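Local coordinates for RagA protein (Porphyromonas gingivalis, PDB 6SLN) that probably takes up peptides across the outer membrane as a TonB-dependent receptor, a beta-barrel whose lumen holds a plug domain, at residues A[113-118]-A[986-991]; A[150-155]-A[764-769]; A[193-198]-A[203-208]; A[875-878]-A[884-887]. One frame throughout, in Å; residues are numbered along the deposited sequence.

Contact 1: A[113-118]-A[986-991]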
# COMPACT_ATOMS: atom_id res chain seq x y z
N LYS A 113 -29.16 -10.80 18.78
CA LYS A 113 -28.43 -10.77 20.03
C LYS A 113 -27.43 -9.62 20.01
O LYS A 113 -26.84 -9.33 18.97
CB LYS A 113 -27.72 -12.11 20.30
CG LYS A 113 -28.69 -13.29 20.55
CD LYS A 113 -28.21 -14.28 21.61
CE LYS A 113 -29.32 -14.66 22.60
NZ LYS A 113 -30.46 -15.41 21.99
N PRO A 114 -27.24 -8.95 21.12
CA PRO A 114 -26.57 -7.65 21.07
C PRO A 114 -25.06 -7.73 21.02
O PRO A 114 -24.39 -6.78 21.44
CB PRO A 114 -27.05 -6.96 22.35
CG PRO A 114 -27.28 -8.10 23.31
CD PRO A 114 -27.68 -9.30 22.49
N VAL A 115 -24.50 -8.84 20.53
CA VAL A 115 -23.08 -8.88 20.22
C VAL A 115 -22.87 -9.50 18.84
O VAL A 115 -23.69 -10.29 18.37
CB VAL A 115 -22.26 -9.64 21.28
CG1 VAL A 115 -21.98 -8.75 22.49
CG2 VAL A 115 -22.96 -10.93 21.68
N ALA A 116 -21.76 -9.12 18.20
CA ALA A 116 -21.41 -9.70 16.90
C ALA A 116 -20.89 -11.11 17.02
O ALA A 116 -20.90 -11.85 16.03
CB ALA A 116 -20.36 -8.84 16.21
N ASN A 117 -20.44 -11.50 18.21
CA ASN A 117 -19.77 -12.78 18.44
C ASN A 117 -20.84 -13.85 18.64
O ASN A 117 -21.31 -14.09 19.75
CB ASN A 117 -18.82 -12.65 19.63
CG ASN A 117 -18.28 -13.97 20.10
OD1 ASN A 117 -18.07 -14.16 21.29
ND2 ASN A 117 -18.05 -14.89 19.17
N ILE A 118 -21.24 -14.49 17.54
CA ILE A 118 -22.38 -15.41 17.52
C ILE A 118 -22.14 -16.65 18.36
O ILE A 118 -23.08 -17.18 18.97
CB ILE A 118 -22.72 -15.79 16.06
CG1 ILE A 118 -23.83 -16.84 16.00
CG2 ILE A 118 -21.49 -16.31 15.37
CD1 ILE A 118 -25.22 -16.30 16.32
N SER A 986 -19.46 -7.94 28.75
CA SER A 986 -20.39 -6.86 29.02
C SER A 986 -21.75 -7.40 29.42
O SER A 986 -22.06 -8.58 29.21
CB SER A 986 -20.52 -5.94 27.81
OG SER A 986 -20.73 -6.72 26.65
N LYS A 987 -22.54 -6.52 30.01
CA LYS A 987 -23.91 -6.78 30.41
C LYS A 987 -24.78 -5.86 29.57
O LYS A 987 -24.56 -4.64 29.55
CB LYS A 987 -24.08 -6.50 31.91
CG LYS A 987 -25.49 -6.55 32.46
CD LYS A 987 -25.47 -6.38 33.98
CE LYS A 987 -24.89 -5.02 34.39
NZ LYS A 987 -25.90 -4.15 35.06
N GLN A 988 -25.74 -6.43 28.85
CA GLN A 988 -26.58 -5.66 27.95
C GLN A 988 -28.03 -5.64 28.40
O GLN A 988 -28.58 -6.66 28.83
CB GLN A 988 -26.51 -6.19 26.52
CG GLN A 988 -25.27 -5.78 25.77
CD GLN A 988 -24.34 -6.94 25.58
OE1 GLN A 988 -24.73 -7.97 25.04
NE2 GLN A 988 -23.12 -6.80 26.07
N TYR A 989 -28.64 -4.47 28.28
CA TYR A 989 -30.09 -4.31 28.31
C TYR A 989 -30.53 -3.84 26.94
O TYR A 989 -30.03 -2.82 26.44
CB TYR A 989 -30.53 -3.29 29.36
CG TYR A 989 -29.97 -3.53 30.73
CD1 TYR A 989 -28.76 -2.97 31.10
CD2 TYR A 989 -30.66 -4.30 31.65
CE1 TYR A 989 -28.24 -3.17 32.36
CE2 TYR A 989 -30.14 -4.51 32.91
CZ TYR A 989 -28.93 -3.94 33.26
OH TYR A 989 -28.39 -4.14 34.51
N VAL A 990 -31.45 -4.56 26.33
CA VAL A 990 -31.97 -4.19 25.03
C VAL A 990 -33.49 -4.23 25.09
O VAL A 990 -34.08 -5.11 25.73
CB VAL A 990 -31.43 -5.12 23.92
CG1 VAL A 990 -31.83 -4.61 22.53
CG2 VAL A 990 -29.91 -5.21 24.01
N ALA A 991 -34.11 -3.24 24.47
CA ALA A 991 -35.52 -3.32 24.14
C ALA A 991 -35.60 -3.50 22.63
O ALA A 991 -34.74 -3.03 21.88
CB ALA A 991 -36.26 -2.06 24.61
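The side-chain amide of Gln988 has the carbonyl O of Pro114 over one face, 4.1 Å from Gln988 CD. Val115 CG1 stands on that same side, well off the amide plane and 3.8 Å from Gln988 OE1, while the Pro114 ring reaches the oxygen through its CG, 3.1 Å from Gln988 OE1. The setting is the plug-in-barrel fold of TonB-dependent receptors: a loop of the plug meets the inward-pointing residues of strand 986-996, which lies between strands 218-230 and 951-964 and so closes the barrel. The Gln988 chain bends at chi2 (108°) and passes obliquely across the Pro114 ring, with Gln988 CB 3.8 Å from Pro114 CG. No hydrogen bond crosses between the two segments. The polar need of Gln988 OE1 is met within the barrel wall by the NE of Arg959, so the plug supplies mainly carbon surface to an amide that is already engaged. Residues alternate along the strand: Gln988 and Val990 turn to the loop, whereas Tyr989 points away, where its OH receives a hydrogen bond from Lys987 NZ (2.6 Å). Met957 of strand 951-964 touches both Pro114 and Val990. Val990 adds the purely apolar end of the contact with its CG2 branch, which is anti to the carbonyl carbon and lies 3.7 Å from Pro114 CB.

Contact 2: A[150-155]-A[764-769]; sequences GSLGAS and QEITKL
Leu152, on the plug, makes both apolar touches of this contact with a single methyl, CD1. That methyl approaches Leu769 CD2 at 4.0 Å, the two leucine side chains crossing at about a right angle, and lies 4.4 Å from Ile766 CG1. The plug loop between strands 143-146 and 159-162 thus meets the loop that leaves barrel strand 752-764. Trp785 touches all three aliphatic side chains, and Met710, Ile712 and Met732 border Leu152 from the barrel strands. Hydrogen bonds serve each loop separately. On the plug side Ser151 OG accepts from Gly153 N (2.9 Å, 161° at the hydrogen), an ST turn that bends the chain around Leu152, and the same hydroxyl is bonded to Glu678. On the barrel side Thr767 and Lys768 both face Ser731 in a classic beta bulge, with Thr767 OG1 and Lys768 NZ bonded to the Ser731 hydroxyl. No hydrogen bond joins the two segments. The chemistry is therefore divided: the polar bonds run within each loop or to its own neighbours, and the join between them rests on van der Waals contact of branched aliphatic ends, without a directional bond.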
# COMPACT_ATOMS: atom_id res chain seq x y z
N GLY A 150 -8.03 -31.09 21.74
CA GLY A 150 -7.45 -32.28 21.14
C GLY A 150 -5.96 -32.22 20.88
O GLY A 150 -5.41 -33.20 20.37
N SER A 151 -5.28 -31.12 21.21
CA SER A 151 -3.89 -31.02 20.79
C SER A 151 -3.18 -29.96 21.60
O SER A 151 -3.77 -28.95 21.98
CB SER A 151 -3.78 -30.72 19.29
OG SER A 151 -2.51 -30.20 18.94
N LEU A 152 -1.90 -30.19 21.86
CA LEU A 152 -1.05 -29.21 22.53
C LEU A 152 -0.45 -28.18 21.57
O LEU A 152 0.37 -27.36 22.00
CB LEU A 152 0.07 -29.93 23.29
CG LEU A 152 -0.38 -31.01 24.27
CD1 LEU A 152 0.82 -31.42 25.09
CD2 LEU A 152 -1.46 -30.48 25.18
N GLY A 153 -0.84 -28.19 20.29
CA GLY A 153 -0.29 -27.27 19.31
C GLY A 153 -1.30 -26.84 18.25
O GLY A 153 -1.73 -25.68 18.23
N ALA A 154 -1.66 -27.77 17.38
CA ALA A 154 -2.70 -27.52 16.39
C ALA A 154 -3.95 -26.97 17.07
O ALA A 154 -4.30 -27.37 18.18
CB ALA A 154 -3.03 -28.82 15.64
N SER A 155 -4.59 -26.01 16.40
CA SER A 155 -5.82 -25.44 16.92
C SER A 155 -6.86 -26.52 17.22
O SER A 155 -6.91 -27.57 16.57
CB SER A 155 -6.41 -24.46 15.92
OG SER A 155 -7.81 -24.43 16.07
N GLN A 764 -8.96 -34.91 30.58
CA GLN A 764 -7.82 -34.84 29.69
C GLN A 764 -6.66 -35.66 30.25
O GLN A 764 -6.53 -35.83 31.46
CB GLN A 764 -7.38 -33.38 29.52
CG GLN A 764 -6.64 -33.06 28.25
CD GLN A 764 -5.78 -31.81 28.40
OE1 GLN A 764 -4.68 -31.88 28.96
NE2 GLN A 764 -6.28 -30.67 27.90
N GLU A 765 -5.82 -36.19 29.35
CA GLU A 765 -4.64 -36.93 29.79
C GLU A 765 -3.61 -36.87 28.66
O GLU A 765 -3.73 -37.61 27.68
CB GLU A 765 -4.96 -38.37 30.17
CG GLU A 765 -3.73 -39.12 30.76
CD GLU A 765 -3.93 -40.63 30.95
OE1 GLU A 765 -5.08 -41.09 31.14
OE2 GLU A 765 -2.92 -41.36 30.93
N ILE A 766 -2.63 -35.98 28.82
CA ILE A 766 -1.39 -36.12 28.07
C ILE A 766 -0.89 -37.54 28.26
O ILE A 766 -1.00 -38.10 29.34
CB ILE A 766 -0.36 -35.10 28.56
CG1 ILE A 766 -0.95 -33.68 28.49
CG2 ILE A 766 0.96 -35.24 27.79
CD1 ILE A 766 -0.19 -32.66 29.30
N THR A 767 -0.39 -38.15 27.19
CA THR A 767 0.17 -39.49 27.33
C THR A 767 1.61 -39.61 26.82
O THR A 767 2.27 -40.60 27.13
CB THR A 767 -0.72 -40.53 26.63
OG1 THR A 767 -1.06 -40.09 25.31
CG2 THR A 767 -2.01 -40.72 27.40
N LYS A 768 2.12 -38.62 26.10
CA LYS A 768 3.47 -38.65 25.58
C LYS A 768 3.83 -37.23 25.19
O LYS A 768 2.97 -36.48 24.71
CB LYS A 768 3.61 -39.58 24.37
CG LYS A 768 5.04 -39.90 23.97
CD LYS A 768 5.15 -40.73 22.67
CE LYS A 768 4.34 -42.01 22.72
NZ LYS A 768 3.06 -41.86 21.96
N LEU A 769 5.10 -36.86 25.37
CA LEU A 769 5.53 -35.49 25.12
C LEU A 769 6.63 -35.51 24.07
O LEU A 769 6.42 -36.03 22.99
CB LEU A 769 5.91 -34.79 26.40
CG LEU A 769 4.72 -34.47 27.30
CD1 LEU A 769 5.16 -34.15 28.73
CD2 LEU A 769 3.96 -33.33 26.66

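Contact 3: A[193-198]-A[203-208]; sequences SIYGAR and VVFIQT
Tyr195 leans back over the start of strand 203-208, and its side chain touches that strand from root to tip. At the root, Tyr195 CB lies 3.9 Å from Val203 CG2. The same methyl keeps company with the beginning of the ring, at 4.0 Å from Tyr195 CG and 3.8 Å from Tyr195 CD2. Farther along, the other branch of the valine takes over: Val203 CG1 stands over the ring face, 4.2 Å from its centroid and 13° off the normal, a CH-pi contact. The opposite face is taken by Ile194 CG1, from the residue just before the tyrosine, so the ring is sandwiched between two aliphatic groups. At the tip, Tyr195 OH approaches the Phe205 ring obliquely, 4.0 Å from Phe205 CD2 and 4.1 Å from Phe205 CE2, and the two side chains cross at about a right angle. Chi1 of -44° puts CG anti to the carbonyl carbon, a setting that carries the ring past Val203 toward Phe205, two residues on. Between the two segments no hydrogen bond forms; the loop is held here by carbon surfaces and the flat ring. The strand belongs to the mixed sheet of the plug domain, where 203-208 pairs antiparallel with 180-186 and parallel with 159-162. Ile161 of strand 159-162 touches Tyr195, Val203 and Phe205 alike, Leu186 of strand 180-186 also meets Tyr195, and beyond the plug, barrel strand 561-580 touches Ile194.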
# COMPACT_ATOMS: atom_id res chain seq x y z
N SER A 193 -17.77 -37.24 8.90
CA SER A 193 -16.97 -38.02 7.96
C SER A 193 -16.78 -37.34 6.60
O SER A 193 -15.80 -37.64 5.92
CB SER A 193 -17.58 -39.40 7.79
OG SER A 193 -18.98 -39.31 7.66
N ILE A 194 -17.66 -36.42 6.20
CA ILE A 194 -17.54 -35.77 4.90
C ILE A 194 -16.81 -34.42 4.96
O ILE A 194 -16.75 -33.72 3.96
CB ILE A 194 -18.92 -35.63 4.23
CG1 ILE A 194 -19.74 -34.55 4.92
CG2 ILE A 194 -19.65 -36.96 4.26
CD1 ILE A 194 -21.21 -34.51 4.49
N TYR A 195 -16.23 -34.07 6.11
CA TYR A 195 -15.42 -32.86 6.26
C TYR A 195 -13.98 -33.25 6.55
O TYR A 195 -13.69 -34.38 6.97
CB TYR A 195 -16.01 -31.96 7.37
CG TYR A 195 -17.51 -31.87 7.22
CD1 TYR A 195 -18.08 -31.04 6.27
CD2 TYR A 195 -18.36 -32.67 7.97
CE1 TYR A 195 -19.45 -30.97 6.10
CE2 TYR A 195 -19.74 -32.62 7.80
CZ TYR A 195 -20.28 -31.76 6.86
OH TYR A 195 -21.64 -31.69 6.68
N GLY A 196 -13.04 -32.33 6.32
CA GLY A 196 -11.67 -32.76 6.50
C GLY A 196 -10.52 -31.78 6.60
O GLY A 196 -9.38 -32.14 6.30
N ALA A 197 -10.74 -30.54 7.03
CA ALA A 197 -9.52 -29.81 7.35
C ALA A 197 -9.11 -30.12 8.78
O ALA A 197 -7.92 -30.25 9.09
CB ALA A 197 -9.70 -28.30 7.15
N ARG A 198 -10.13 -30.29 9.63
CA ARG A 198 -9.96 -30.53 11.05
C ARG A 198 -11.28 -31.01 11.64
O ARG A 198 -11.72 -30.51 12.68
CB ARG A 198 -9.45 -29.27 11.74
CG ARG A 198 -10.17 -27.99 11.37
CD ARG A 198 -9.99 -26.97 12.47
NE ARG A 198 -10.99 -25.91 12.46
CZ ARG A 198 -10.93 -24.83 11.68
NH1 ARG A 198 -9.93 -24.70 10.82
NH2 ARG A 198 -11.88 -23.90 11.75
N VAL A 203 -17.55 -30.24 13.97
CA VAL A 203 -17.99 -29.43 12.84
C VAL A 203 -19.21 -28.64 13.28
O VAL A 203 -20.17 -29.20 13.82
CB VAL A 203 -18.29 -30.30 11.61
CG1 VAL A 203 -19.05 -29.48 10.58
CG2 VAL A 203 -16.99 -30.83 11.01
N VAL A 204 -19.17 -27.33 13.07
CA VAL A 204 -20.29 -26.44 13.36
C VAL A 204 -20.91 -26.08 12.03
O VAL A 204 -20.31 -25.33 11.24
CB VAL A 204 -19.85 -25.18 14.13
CG1 VAL A 204 -21.05 -24.44 14.69
CG2 VAL A 204 -18.88 -25.54 15.25
N PHE A 205 -22.08 -26.62 11.75
CA PHE A 205 -22.78 -26.37 10.50
C PHE A 205 -23.88 -25.34 10.74
O PHE A 205 -24.82 -25.60 11.50
CB PHE A 205 -23.36 -27.66 9.94
CG PHE A 205 -23.72 -27.58 8.50
CD1 PHE A 205 -24.96 -27.08 8.11
CD2 PHE A 205 -22.83 -27.99 7.52
CE1 PHE A 205 -25.30 -27.00 6.78
CE2 PHE A 205 -23.17 -27.92 6.19
CZ PHE A 205 -24.40 -27.42 5.82
N ILE A 206 -23.77 -24.19 10.09
CA ILE A 206 -24.79 -23.15 10.13
C ILE A 206 -25.58 -23.21 8.83
O ILE A 206 -25.01 -23.12 7.74
CB ILE A 206 -24.17 -21.75 10.31
CG1 ILE A 206 -23.36 -21.70 11.61
CG2 ILE A 206 -25.25 -20.68 10.29
CD1 ILE A 206 -22.59 -20.40 11.81
N GLN A 207 -26.90 -23.38 8.93
CA GLN A 207 -27.74 -23.40 7.74
C GLN A 207 -28.66 -22.18 7.75
O GLN A 207 -29.48 -22.03 8.65
CB GLN A 207 -28.57 -24.67 7.65
CG GLN A 207 -29.22 -24.79 6.30
CD GLN A 207 -30.08 -26.02 6.18
OE1 GLN A 207 -30.18 -26.81 7.12
NE2 GLN A 207 -30.72 -26.18 5.02
N THR A 208 -28.53 -21.36 6.72
CA THR A 208 -29.32 -20.15 6.58
C THR A 208 -30.73 -20.47 6.06
O THR A 208 -31.03 -21.60 5.67
CB THR A 208 -28.60 -19.15 5.66
OG1 THR A 208 -28.56 -19.66 4.31
CG2 THR A 208 -27.16 -18.90 6.13

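Contact 4: A[875-878]-A[884-887]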
# COMPACT_ATOMS: atom_id res chain seq x y z
N ASP A 875 -3.53 -9.52 38.02
CA ASP A 875 -3.81 -8.20 38.59
C ASP A 875 -3.45 -8.17 40.06
O ASP A 875 -2.82 -7.22 40.55
CB ASP A 875 -5.29 -7.82 38.42
CG ASP A 875 -5.60 -7.19 37.08
OD1 ASP A 875 -4.74 -7.18 36.18
OD2 ASP A 875 -6.75 -6.70 36.92
N ARG A 876 -3.85 -9.21 40.80
CA ARG A 876 -3.58 -9.23 42.22
C ARG A 876 -2.08 -9.29 42.52
O ARG A 876 -1.69 -8.97 43.64
CB ARG A 876 -4.34 -10.38 42.90
CG ARG A 876 -5.86 -10.14 42.92
CD ARG A 876 -6.66 -11.14 43.74
NE ARG A 876 -5.91 -11.61 44.89
CZ ARG A 876 -5.49 -12.87 45.03
NH1 ARG A 876 -5.77 -13.76 44.08
NH2 ARG A 876 -4.79 -13.24 46.09
N TYR A 877 -1.24 -9.63 41.55
CA TYR A 877 0.20 -9.53 41.79
C TYR A 877 0.62 -8.08 41.96
O TYR A 877 1.65 -7.81 42.59
CB TYR A 877 1.01 -10.20 40.66
CG TYR A 877 2.51 -10.01 40.78
CD1 TYR A 877 3.15 -8.93 40.17
CD2 TYR A 877 3.27 -10.90 41.49
CE1 TYR A 877 4.52 -8.76 40.29
CE2 TYR A 877 4.65 -10.74 41.60
CZ TYR A 877 5.26 -9.67 41.01
OH TYR A 877 6.63 -9.52 41.14
N PHE A 878 -0.16 -7.15 41.40
CA PHE A 878 0.09 -5.73 41.58
C PHE A 878 -0.69 -5.17 42.76
O PHE A 878 -0.11 -4.51 43.63
CB PHE A 878 -0.28 -4.99 40.30
CG PHE A 878 0.51 -5.44 39.14
CD1 PHE A 878 1.72 -4.84 38.86
CD2 PHE A 878 0.07 -6.49 38.34
CE1 PHE A 878 2.47 -5.26 37.79
CE2 PHE A 878 0.81 -6.92 37.26
CZ PHE A 878 2.02 -6.31 36.99
N GLY A 884 6.91 -3.79 46.08
CA GLY A 884 7.27 -3.14 44.84
C GLY A 884 6.02 -2.62 44.18
O GLY A 884 4.90 -2.89 44.63
N LEU A 885 6.22 -1.88 43.09
CA LEU A 885 5.14 -1.16 42.41
C LEU A 885 4.43 -0.21 43.37
O LEU A 885 3.21 -0.04 43.34
CB LEU A 885 4.18 -2.14 41.76
CG LEU A 885 4.90 -2.81 40.61
CD1 LEU A 885 4.58 -4.30 40.59
CD2 LEU A 885 4.51 -2.13 39.32
N MET A 886 5.20 0.41 44.24
CA MET A 886 4.60 1.10 45.37
C MET A 886 3.99 2.44 44.98
O MET A 886 3.46 3.14 45.85
CB MET A 886 5.64 1.25 46.48
CG MET A 886 6.13 -0.09 47.02
SD MET A 886 4.87 -0.96 47.96
CE MET A 886 4.65 0.15 49.36
N GLN A 887 4.04 2.81 43.70
CA GLN A 887 3.33 3.97 43.18
C GLN A 887 1.92 3.63 42.75
O GLN A 887 1.15 4.53 42.40
CB GLN A 887 4.09 4.59 42.01
CG GLN A 887 3.98 3.78 40.73
CD GLN A 887 5.21 2.92 40.49
OE1 GLN A 887 5.69 2.21 41.39
NE2 GLN A 887 5.73 2.99 39.27
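The short helix 874-879, which follows barrel strand 857-873, lines the bound-peptide site of this TonB-dependent receptor and also borders the chain of another protein. The contact is made where the chain leaves that helix and comes back as a loop that sets Leu885 against Phe878. Tyr877 packs on an apolar side chain of the bound peptide and Phe878 on the peptide backbone, while Leu885 touches the backbone of the other protein; one small apolar cluster thus joins both interfaces. Phe878 is surrounded on several sides. Tyr877 CD1 stands 4.1 Å above one face, over the ring centre, and Leu885 CD2 lies at the edge in the ring plane, 3.9 Å from Phe878 CD1. The second leucine branch approaches the ring obliquely, with Leu885 CD1 at 3.4 Å from Phe878 CD1 and 3.6 Å from Phe878 CE1. CD2 thus meets the rim in the plane, and CD1 lies off the plane on the side of Tyr877. Leu885 has a left-handed backbone (phi 56°, psi 38°), and its CG is anti to the carbonyl carbon. Asp875 O also sits at the Phe878 edge, while accepting a backbone hydrogen bond from Phe878 N, three residues on (2.8 Å). Outside the pair, Phe392 meets Phe878 edge-to-face and Phe916 stacks with Tyr877, so both aromatic side chains that touch the peptide also have ring neighbours. Leu885 reaches the tyrosine more distantly, its CD1 lying 4.5 Å from Tyr877 CE1.

How the contacts relate
From the first modelled residues the chain forms the plug, whose loop 113-118 meets residues 986-991 of the last barrel strand; contact 1 therefore encloses the other three. Contact 2 opens next, at 150-155, and closes at 764-769 after much of the barrel has been built. Nested inside it is contact 3, a short closure within the plug between 193-198 and 203-208. Contact 4 follows in series after contact 2, joining helix 874-879, after barrel strand 857-873, to the loop behind it. No two of them touch. Contacts 1 and 2 tie the plug to separate parts of the barrel, their centres 34 Å apart; contacts 3 and 4 lie on opposite sides of the chain's centre.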